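Local coordinates for protein farnesyl pyrophosphate synthetase (Staphylococcus aureus, PDB 5H9D) that probably catalyses the magnesium-dependent elongation of allylic diphosphates with isopentenyl units to make heptaprenyl diphosphate, at residues 33-38 and 90-95; 150-155 and 255-260; 156-161 and 238-243. All blocks are in the same frame, centred on the assembly; numbering follows the deposited sequence.

Contact 1. Residues 33-38 and 90-95. With PO4 (phosphate ion), chain H.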
loop_
_atom_site.group_PDB
_atom_site.type_symbol
_atom_site.label_atom_id
_atom_site.label_comp_id
_atom_site.label_asym_id
_atom_site.label_seq_id
_atom_site.Cartn_x
_atom_site.Cartn_y
_atom_site.Cartn_z
ATOM N N LEU A 33 -14.759 8.063 -0.647
ATOM C CA LEU A 33 -15.202 9.294 0.012
ATOM C C LEU A 33 -15.575 9.038 1.482
ATOM O O LEU A 33 -15.321 9.870 2.366
ATOM C CB LEU A 33 -16.388 9.882 -0.723
ATOM C CG LEU A 33 -16.885 11.179 -0.098
ATOM C CD1 LEU A 33 -15.781 12.267 -0.112
ATOM C CD2 LEU A 33 -18.104 11.633 -0.842
ATOM N N HIS A 34 -16.178 7.889 1.748
ATOM C CA HIS A 34 -16.515 7.542 3.116
ATOM C C HIS A 34 -15.228 7.617 3.950
ATOM O O HIS A 34 -15.182 8.318 4.949
ATOM C CB HIS A 34 -17.078 6.128 3.177
ATOM C CG HIS A 34 -17.366 5.650 4.563
ATOM N ND1 HIS A 34 -18.118 6.379 5.459
ATOM C CD2 HIS A 34 -17.035 4.498 5.192
ATOM C CE1 HIS A 34 -18.236 5.691 6.583
ATOM N NE2 HIS A 34 -17.588 4.546 6.446
ATOM N N LEU A 35 -14.191 6.891 3.522
ATOM C CA LEU A 35 -12.894 6.879 4.200
ATOM C C LEU A 35 -12.221 8.247 4.198
ATOM O O LEU A 35 -11.758 8.731 5.226
ATOM C CB LEU A 35 -11.964 5.883 3.526
ATOM C CG LEU A 35 -10.537 5.737 4.072
ATOM C CD1 LEU A 35 -10.573 5.185 5.499
ATOM C CD2 LEU A 35 -9.738 4.806 3.173
ATOM N N LEU A 36 -12.168 8.881 3.035
ATOM C CA LEU A 36 -11.530 10.183 2.924
ATOM C C LEU A 36 -12.068 11.251 3.882
ATOM O O LEU A 36 -11.313 11.995 4.496
ATOM C CB LEU A 36 -11.647 10.681 1.484
ATOM C CG LEU A 36 -10.921 12.000 1.296
ATOM C CD1 LEU A 36 -9.443 11.714 1.382
ATOM C CD2 LEU A 36 -11.296 12.645 -0.011
ATOM N N SER A 37 -13.385 11.311 3.990
ATOM C CA SER A 37 -14.080 12.284 4.833
ATOM C C SER A 37 -14.257 11.937 6.311
ATOM O O SER A 37 -14.592 12.820 7.090
ATOM C CB SER A 37 -15.459 12.549 4.243
ATOM O OG SER A 37 -16.144 11.308 4.121
ATOM N N SER A 38 -14.088 10.675 6.698
ATOM C CA SER A 38 -14.235 10.325 8.102
ATOM C C SER A 38 -12.957 10.857 8.718
ATOM O O SER A 38 -12.800 10.935 9.933
ATOM C CB SER A 38 -14.426 8.802 8.307
ATOM O OG SER A 38 -13.356 8.020 7.818
ATOM N N LYS A 90 -14.032 -0.500 13.070
ATOM C CA LYS A 90 -14.171 0.909 12.801
ATOM C C LYS A 90 -12.845 1.547 12.392
ATOM O O LYS A 90 -11.787 1.194 12.884
ATOM C CB LYS A 90 -14.746 1.584 14.058
ATOM C CG LYS A 90 -15.879 0.779 14.738
ATOM C CD LYS A 90 -17.291 1.300 14.405
ATOM C CE LYS A 90 -17.606 2.682 15.068
ATOM N NZ LYS A 90 -18.696 3.488 14.363
ATOM N N ARG A 91 -12.927 2.502 11.477
ATOM C CA ARG A 91 -11.772 3.218 10.978
ATOM C C ARG A 91 -12.149 4.673 11.042
ATOM O O ARG A 91 -13.205 5.066 10.558
ATOM C CB ARG A 91 -11.483 2.827 9.515
ATOM C CG ARG A 91 -10.373 3.644 8.855
ATOM C CD ARG A 91 -9.153 2.795 8.621
ATOM N NE ARG A 91 -8.036 3.207 9.459
ATOM C CZ ARG A 91 -6.999 2.431 9.770
ATOM N NH1 ARG A 91 -6.936 1.185 9.309
ATOM N NH2 ARG A 91 -6.015 2.910 10.523
ATOM N N ARG A 92 -11.284 5.480 11.636
ATOM C CA ARG A 92 -11.545 6.914 11.759
ATOM C C ARG A 92 -12.912 7.240 12.379
ATOM O O ARG A 92 -13.465 8.308 12.133
ATOM C CB ARG A 92 -11.389 7.598 10.379
ATOM C CG ARG A 92 -9.946 7.656 9.868
ATOM C CD ARG A 92 -9.854 8.096 8.424
ATOM N NE ARG A 92 -8.457 8.090 7.970
ATOM C CZ ARG A 92 -8.033 8.390 6.736
ATOM N NH1 ARG A 92 -8.868 8.738 5.756
ATOM N NH2 ARG A 92 -6.743 8.337 6.472
ATOM N N GLY A 93 -13.453 6.322 13.179
ATOM C CA GLY A 93 -14.735 6.565 13.826
ATOM C C GLY A 93 -15.986 6.070 13.111
ATOM O O GLY A 93 -17.097 6.143 13.661
ATOM N N LYS A 94 -15.833 5.575 11.885
ATOM C CA LYS A 94 -16.976 5.066 11.144
ATOM C C LYS A 94 -16.639 3.641 10.701
ATOM O O LYS A 94 -15.528 3.162 10.929
ATOM C CB LYS A 94 -17.262 5.957 9.941
ATOM C CG LYS A 94 -17.154 7.453 10.254
ATOM C CD LYS A 94 -18.181 7.929 11.271
ATOM C CE LYS A 94 -19.601 7.971 10.667
ATOM N NZ LYS A 94 -20.220 6.595 10.417
ATOM N N LEU A 95 -17.610 2.966 10.100
ATOM C CA LEU A 95 -17.449 1.601 9.622
ATOM C C LEU A 95 -16.369 1.432 8.554
ATOM O O LEU A 95 -16.259 2.222 7.616
ATOM C CB LEU A 95 -18.773 1.112 9.022
ATOM C CG LEU A 95 -19.997 0.886 9.899
ATOM C CD1 LEU A 95 -21.245 0.790 9.026
ATOM C CD2 LEU A 95 -19.762 -0.389 10.750
HETATM P P PO4 H . -22.839 5.048 8.445
HETATM O O1 PO4 H . -22.969 6.356 7.754
HETATM O O2 PO4 H . -23.906 4.127 7.974
HETATM O O3 PO4 H . -21.508 4.462 8.145
HETATM O O4 PO4 H . -22.972 5.248 9.911
#
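His34 meets the far strand of the hairpin 90-95 with the edge of its ring. NE2 of His34 gives its N-H to Leu95 O over 2.9 Å; the oxygen lies in the ring plane and offers a lone pair, though the bond is bent to 138° at the hydrogen. CE1 of His34 rests obliquely on Lys94 CB at 3.5 Å. Arg92 comes to the helix from the hairpin tip, its chain extended from CG to NE, and NH1 of Arg92 donates to Leu35 O at 2.9 Å. That acceptor lies in the guanidinium plane, yet the nitrogen stands 56° out of the carbonyl plane. From the opposite face of the same carbonyl, Ser38 OG reaches Leu35 O at 3.1 Å, so two donors grip one oxygen.

Arg92 and Gly93 form the middle of a type I' turn, the tight reversal of a beta hairpin. It follows the first aspartate-rich motif of the prenyl synthases, to whose Asp83 Arg91 is joined by a salt bridge. Leu35 fills the angle between the two arginines: its CD1 touches Arg91 CG at 3.7 Å and covers one face of the Arg92 guanidinium. Nearer the second strand, Ser38 CB packs on Lys94 CG at 3.6 Å. The Lys94 chain, bent at three torsions, swings NZ to a phosphate ion, probably from the crystallisation liquor, and bonds weakly to its O4 at 3.1 Å. Arg92 NH2 makes a long, weak ion pair with a second phosphate.

Contact 2. Residues 150-155 and 255-260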
loop_
_atom_site.group_PDB
_atom_site.type_symbol
_atom_site.label_atom_id
_atom_site.label_comp_id
_atom_site.label_asym_id
_atom_site.label_seq_id
_atom_site.Cartn_x
_atom_site.Cartn_y
_atom_site.Cartn_z
ATOM N N ASP A 150 4.991 -12.830 12.182
ATOM C CA ASP A 150 5.608 -12.664 13.506
ATOM C C ASP A 150 4.557 -12.812 14.598
ATOM O O ASP A 150 4.905 -13.059 15.759
ATOM C CB ASP A 150 6.198 -11.249 13.681
ATOM C CG ASP A 150 7.660 -11.146 13.292
ATOM O OD1 ASP A 150 8.363 -12.178 13.331
ATOM O OD2 ASP A 150 8.099 -10.010 12.972
ATOM N N GLN A 151 3.284 -12.618 14.229
ATOM C CA GLN A 151 2.186 -12.669 15.192
ATOM C C GLN A 151 2.338 -13.731 16.290
ATOM O O GLN A 151 2.351 -14.924 16.024
ATOM C CB GLN A 151 0.836 -12.785 14.454
ATOM C CG GLN A 151 0.168 -11.386 14.221
ATOM C CD GLN A 151 -1.171 -11.414 13.439
ATOM O OE1 GLN A 151 -2.095 -12.175 13.764
ATOM N NE2 GLN A 151 -1.277 -10.564 12.417
ATOM N N PHE A 152 2.501 -13.253 17.522
ATOM C CA PHE A 152 2.670 -14.083 18.726
ATOM C C PHE A 152 4.011 -14.758 18.939
ATOM O O PHE A 152 4.122 -15.714 19.713
ATOM C CB PHE A 152 1.560 -15.120 18.827
ATOM C CG PHE A 152 0.259 -14.540 19.288
ATOM C CD1 PHE A 152 0.126 -14.091 20.602
ATOM C CD2 PHE A 152 -0.812 -14.389 18.395
ATOM C CE1 PHE A 152 -1.050 -13.501 21.023
ATOM C CE2 PHE A 152 -1.995 -13.800 18.806
ATOM C CZ PHE A 152 -2.122 -13.354 20.125
ATOM N N ASN A 153 5.032 -14.244 18.264
ATOM C CA ASN A 153 6.386 -14.774 18.386
ATOM C C ASN A 153 7.091 -14.053 19.513
ATOM O O ASN A 153 7.598 -12.947 19.325
ATOM C CB ASN A 153 7.180 -14.530 17.111
ATOM C CG ASN A 153 8.517 -15.217 17.135
ATOM O OD1 ASN A 153 9.214 -15.199 18.156
ATOM N ND2 ASN A 153 8.890 -15.842 16.010
ATOM N N SER A 154 7.152 -14.683 20.676
ATOM C CA SER A 154 7.789 -14.082 21.844
ATOM C C SER A 154 9.301 -14.175 21.854
ATOM O O SER A 154 9.933 -13.833 22.845
ATOM C CB SER A 154 7.243 -14.743 23.103
ATOM O OG SER A 154 7.244 -16.149 22.948
ATOM N N GLN A 155 9.893 -14.639 20.762
ATOM C CA GLN A 155 11.345 -14.783 20.713
ATOM C C GLN A 155 12.027 -13.743 19.815
ATOM O O GLN A 155 13.243 -13.735 19.645
ATOM C CB GLN A 155 11.683 -16.204 20.249
ATOM C CG GLN A 155 10.817 -17.294 20.919
ATOM C CD GLN A 155 10.980 -17.354 22.440
ATOM O OE1 GLN A 155 9.991 -17.370 23.181
ATOM N NE2 GLN A 155 12.231 -17.393 22.910
ATOM N N LEU A 255 1.674 -17.103 25.277
ATOM C CA LEU A 255 0.522 -16.354 24.778
ATOM C C LEU A 255 0.169 -16.467 23.296
ATOM O O LEU A 255 1.019 -16.288 22.442
ATOM C CB LEU A 255 0.701 -14.873 25.164
ATOM C CG LEU A 255 -0.504 -13.925 25.188
ATOM C CD1 LEU A 255 -1.497 -14.351 26.264
ATOM C CD2 LEU A 255 -0.018 -12.524 25.456
ATOM N N ARG A 256 -1.097 -16.770 23.014
ATOM C CA ARG A 256 -1.602 -16.868 21.640
ATOM C C ARG A 256 -3.095 -16.626 21.549
ATOM O O ARG A 256 -3.805 -16.643 22.555
ATOM C CB ARG A 256 -1.260 -18.213 20.959
ATOM C CG ARG A 256 -1.090 -19.437 21.864
ATOM C CD ARG A 256 -2.399 -19.986 22.389
ATOM N NE ARG A 256 -2.129 -21.095 23.301
ATOM C CZ ARG A 256 -3.034 -21.682 24.076
ATOM N NH1 ARG A 256 -4.301 -21.275 24.061
ATOM N NH2 ARG A 256 -2.658 -22.666 24.878
ATOM N N ARG A 257 -3.562 -16.397 20.329
ATOM C CA ARG A 257 -4.965 -16.099 20.090
ATOM C C ARG A 257 -5.986 -16.822 20.984
ATOM O O ARG A 257 -6.838 -16.188 21.612
ATOM C CB ARG A 257 -5.291 -16.335 18.613
ATOM C CG ARG A 257 -5.076 -15.100 17.745
ATOM C CD ARG A 257 -5.342 -15.367 16.256
ATOM N NE ARG A 257 -4.228 -16.038 15.582
ATOM C CZ ARG A 257 -3.049 -15.478 15.312
ATOM N NH1 ARG A 257 -2.809 -14.215 15.659
ATOM N NH2 ARG A 257 -2.103 -16.185 14.693
ATOM N N ASP A 258 -5.903 -18.142 21.054
ATOM C CA ASP A 258 -6.852 -18.883 21.864
ATOM C C ASP A 258 -6.648 -18.768 23.376
ATOM O O ASP A 258 -7.250 -19.522 24.143
ATOM C CB ASP A 258 -6.869 -20.356 21.440
ATOM C CG ASP A 258 -5.490 -20.884 21.063
ATOM O OD1 ASP A 258 -4.906 -20.413 20.056
ATOM O OD2 ASP A 258 -4.994 -21.782 21.771
ATOM N N SER A 259 -5.806 -17.835 23.818
ATOM C CA SER A 259 -5.606 -17.674 25.255
ATOM C C SER A 259 -6.820 -16.920 25.797
ATOM O O SER A 259 -7.470 -16.149 25.069
ATOM C CB SER A 259 -4.320 -16.909 25.557
ATOM O OG SER A 259 -3.169 -17.681 25.272
ATOM N N GLU A 260 -7.143 -17.160 27.066
ATOM C CA GLU A 260 -8.306 -16.523 27.668
ATOM C C GLU A 260 -8.071 -15.034 27.924
ATOM O O GLU A 260 -7.015 -14.631 28.425
ATOM C CB GLU A 260 -8.722 -17.270 28.955
ATOM C CG GLU A 260 -7.650 -18.184 29.550
ATOM C CD GLU A 260 -8.117 -18.938 30.801
ATOM O OE1 GLU A 260 -7.279 -19.654 31.402
ATOM O OE2 GLU A 260 -9.313 -18.819 31.179
#
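Two reverse turns face each other here, each in a loop between helices: a type II beta turn from Asp150 to Asn153 and a type I beta turn from Arg256 to Ser259. The pair illustrates how two interhelical loops can dock through one aromatic ring. Phe152, third in its turn, has the positive phi (75°) that this place in a type II turn requires, and projects its ring across to the other loop. The start of the second turn lies over one face of that ring. Arg256 CA makes a CH-pi contact, 3.6 Å from the centroid of the Phe152 ring and only 19° off its normal, while Arg257 N sits over the same face nearer the rim. Leu255 adds an apolar touch, its CG 4.2 Å from Phe152 CE1.

The Arg257 side chain runs along the CE2 side of the ring instead of stacking on it. Its NH1 lies at the edge, in the ring plane, 3.3 Å from Phe152 CE2, and the guanidinium is tilted 67° against the ring. The same NH1 of Arg257 comes within 2.9 Å of Gln151 OE1, an approach in which the two side chains cross at about a right angle. Within the second turn, Ser259 OG receives Arg256 N at 3.2 Å, nearly straight. At the end of the first turn, Asn153 OD1 accepts from Gln155 N at 2.8 Å in an Asx turn.

Crystal neighbours also touch both loops, which could influence their exposed side chains. Inside the molecule, Phe264 of helix 261-272 meets Phe152, Leu255 and Ser259, Phe152 is backbone-bonded to Gly232, and Ser154 packs on Ile252 and Glu253 of helix 246-253.

Contact 3. Residues 156-161 and 238-243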
loop_
_atom_site.group_PDB
_atom_site.type_symbol
_atom_site.label_atom_id
_atom_site.label_comp_id
_atom_site.label_asym_id
_atom_site.label_seq_id
_atom_site.Cartn_x
_atom_site.Cartn_y
_atom_site.Cartn_z
ATOM N N GLN A 156 11.234 -12.843 19.261
ATOM C CA GLN A 156 11.772 -11.853 18.382
ATOM C C GLN A 156 12.608 -10.807 19.136
ATOM O O GLN A 156 12.409 -10.562 20.326
ATOM C CB GLN A 156 10.628 -11.218 17.613
ATOM C CG GLN A 156 9.906 -10.164 18.381
ATOM C CD GLN A 156 9.723 -8.916 17.553
ATOM O OE1 GLN A 156 10.393 -8.728 16.522
ATOM N NE2 GLN A 156 8.823 -8.042 17.999
ATOM N N THR A 157 13.545 -10.190 18.423
ATOM C CA THR A 157 14.437 -9.198 19.005
ATOM C C THR A 157 14.076 -7.703 18.726
ATOM O O THR A 157 13.348 -7.366 17.772
ATOM C CB THR A 157 15.879 -9.498 18.536
ATOM O OG1 THR A 157 16.812 -9.030 19.517
ATOM C CG2 THR A 157 16.159 -8.832 17.188
ATOM N N ILE A 158 14.575 -6.810 19.579
ATOM C CA ILE A 158 14.312 -5.391 19.402
ATOM C C ILE A 158 14.859 -4.866 18.078
ATOM O O ILE A 158 14.153 -4.184 17.337
ATOM C CB ILE A 158 14.880 -4.565 20.569
ATOM C CG1 ILE A 158 13.935 -4.699 21.768
ATOM C CG2 ILE A 158 15.026 -3.114 20.162
ATOM C CD1 ILE A 158 14.293 -3.862 22.929
ATOM N N ILE A 159 16.109 -5.185 17.776
ATOM C CA ILE A 159 16.714 -4.749 16.528
ATOM C C ILE A 159 15.772 -5.161 15.390
ATOM O O ILE A 159 15.702 -4.515 14.334
ATOM C CB ILE A 159 18.126 -5.410 16.353
ATOM C CG1 ILE A 159 19.106 -4.434 15.694
ATOM C CG2 ILE A 159 18.022 -6.694 15.558
ATOM C CD1 ILE A 159 18.866 -4.203 14.252
ATOM N N ASN A 160 15.015 -6.226 15.626
ATOM C CA ASN A 160 14.099 -6.735 14.617
ATOM C C ASN A 160 12.719 -6.036 14.648
ATOM O O ASN A 160 12.002 -6.010 13.643
ATOM C CB ASN A 160 13.971 -8.251 14.804
ATOM C CG ASN A 160 13.190 -8.918 13.693
ATOM O OD1 ASN A 160 13.650 -8.993 12.536
ATOM N ND2 ASN A 160 11.995 -9.417 14.034
ATOM N N TYR A 161 12.344 -5.478 15.799
ATOM C CA TYR A 161 11.070 -4.772 15.902
ATOM C C TYR A 161 11.239 -3.443 15.190
ATOM O O TYR A 161 10.322 -2.968 14.543
ATOM C CB TYR A 161 10.660 -4.566 17.372
ATOM C CG TYR A 161 9.785 -3.356 17.596
ATOM C CD1 TYR A 161 10.353 -2.069 17.638
ATOM C CD2 TYR A 161 8.394 -3.465 17.659
ATOM C CE1 TYR A 161 9.580 -0.942 17.716
ATOM C CE2 TYR A 161 7.587 -2.329 17.740
ATOM C CZ TYR A 161 8.197 -1.064 17.758
ATOM O OH TYR A 161 7.454 0.105 17.750
ATOM N N ILE A 238 6.377 -3.979 25.103
ATOM C CA ILE A 238 6.407 -5.381 25.484
ATOM C C ILE A 238 7.753 -6.079 25.362
ATOM O O ILE A 238 7.996 -7.048 26.063
ATOM C CB ILE A 238 5.334 -6.158 24.718
ATOM C CG1 ILE A 238 4.005 -5.379 24.795
ATOM C CG2 ILE A 238 5.148 -7.523 25.351
ATOM C CD1 ILE A 238 2.826 -6.051 24.148
ATOM N N LEU A 239 8.627 -5.590 24.489
ATOM C CA LEU A 239 9.955 -6.184 24.320
ATOM C C LEU A 239 10.840 -5.736 25.474
ATOM O O LEU A 239 11.707 -6.482 25.933
ATOM C CB LEU A 239 10.582 -5.732 22.996
ATOM C CG LEU A 239 9.939 -6.378 21.771
ATOM C CD1 LEU A 239 10.138 -5.546 20.503
ATOM C CD2 LEU A 239 10.539 -7.754 21.606
ATOM N N LEU A 240 10.604 -4.506 25.930
ATOM C CA LEU A 240 11.366 -3.925 27.012
ATOM C C LEU A 240 11.043 -4.589 28.329
ATOM O O LEU A 240 11.931 -4.953 29.079
ATOM C CB LEU A 240 11.108 -2.419 27.100
ATOM C CG LEU A 240 11.593 -1.637 25.878
ATOM C CD1 LEU A 240 11.400 -0.174 26.086
ATOM C CD2 LEU A 240 13.052 -1.920 25.631
ATOM N N GLU A 241 9.767 -4.762 28.617
ATOM C CA GLU A 241 9.413 -5.397 29.864
ATOM C C GLU A 241 9.884 -6.845 29.876
ATOM O O GLU A 241 10.087 -7.409 30.935
ATOM C CB GLU A 241 7.901 -5.316 30.110
ATOM C CG GLU A 241 7.476 -5.682 31.543
ATOM C CD GLU A 241 8.239 -4.914 32.625
ATOM O OE1 GLU A 241 8.086 -5.246 33.825
ATOM O OE2 GLU A 241 8.999 -3.983 32.287
ATOM N N MET A 242 10.080 -7.453 28.711
ATOM C CA MET A 242 10.535 -8.846 28.693
ATOM C C MET A 242 11.995 -8.973 29.136
ATOM O O MET A 242 12.290 -9.730 30.070
ATOM C CB MET A 242 10.369 -9.485 27.309
ATOM C CG MET A 242 8.943 -9.888 26.965
ATOM S SD MET A 242 8.826 -10.949 25.468
ATOM C CE MET A 242 8.289 -9.836 24.268
ATOM N N ARG A 243 12.903 -8.237 28.490
ATOM C CA ARG A 243 14.321 -8.301 28.824
ATOM C C ARG A 243 14.614 -8.111 30.311
ATOM O O ARG A 243 15.598 -8.633 30.819
ATOM C CB ARG A 243 15.111 -7.267 28.022
ATOM C CG ARG A 243 14.584 -5.860 28.173
ATOM C CD ARG A 243 15.621 -4.784 27.881
ATOM N NE ARG A 243 16.276 -4.918 26.581
ATOM C CZ ARG A 243 16.685 -3.882 25.842
ATOM N NH1 ARG A 243 16.500 -2.636 26.273
ATOM N NH2 ARG A 243 17.287 -4.088 24.671
#
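Leu239 and Ile158 carry the apolar part of this helix-to-helix contact, sliding past each other in opposite directions so that Ile158 CG1 lies on Leu239 CB at 3.7 Å. The leucine reaches the first turn of the helix beginning at Ile158 and divides its two methyls there. CD1 turns to Tyr161, where it is 3.3 Å from Tyr161 CB and meets the ring obliquely; CD2 faces the loop, 3.6 Å from Gln156 O. Ile158 in turn extends CD1 toward helix 236-243: with CG1 set beside the backbone N (chi1 -78°) and the branch then extended, this methyl arrives at Leu240 CD2 at 3.6 Å, the two side chains crossing at about a right angle.

A second group of contacts sets aliphatic carbon against flat polar groups. The Ile158 CD1 methyl also lies over one face of the Arg243 guanidinium, off centre toward NH2 of Arg243 at 3.5 Å. The amide of Gln156 comes up to the leucine with NE2 of Gln156 at 3.8 Å from Leu239 CD1.

Hydrogen bonding serves the first segment internally. Gln156 OE1 accepts from Asn160 ND2 at 3.0 Å, the donor lying in the carbonyl plane and the bond bent only to 157°; it ties the residue before the N-cap Thr157 to the first turn of the helix. The Tyr161 hydroxyl instead bonds to Asp210 on helix 188-215. Tyr161 is thus joined to a residue of the second aspartate-rich motif, the region that binds magnesium in relatives.

Aliphatic side chains meshing in this way between helices, here 158-183 and 236-243, are typical of the all-alpha isoprenoid synthase fold.

None of the three contacts is wholly buried: contacts 1 and 3 are half sunk in the helical body, and contact 2 lies on the surface. Contacts 2 and 3 are neighbours, since 150-155 runs straight into 156-161, on the way from helix 127-150 into helix 158-183, while their second segments flank helix 246-253; they touch where Ser154 meets Met242. Contact 1 stands apart, its centre 30 Å from that of contact 2. Chemistry follows place. Beside the first aspartate-rich motif, clear hydrogen bonds join helix to hairpin; at the exposed turns, a ring meets backbone on its face and an arginine at its edge; between helices, aliphatic packing prevails, with Tyr161 bonded outside it to the second motif.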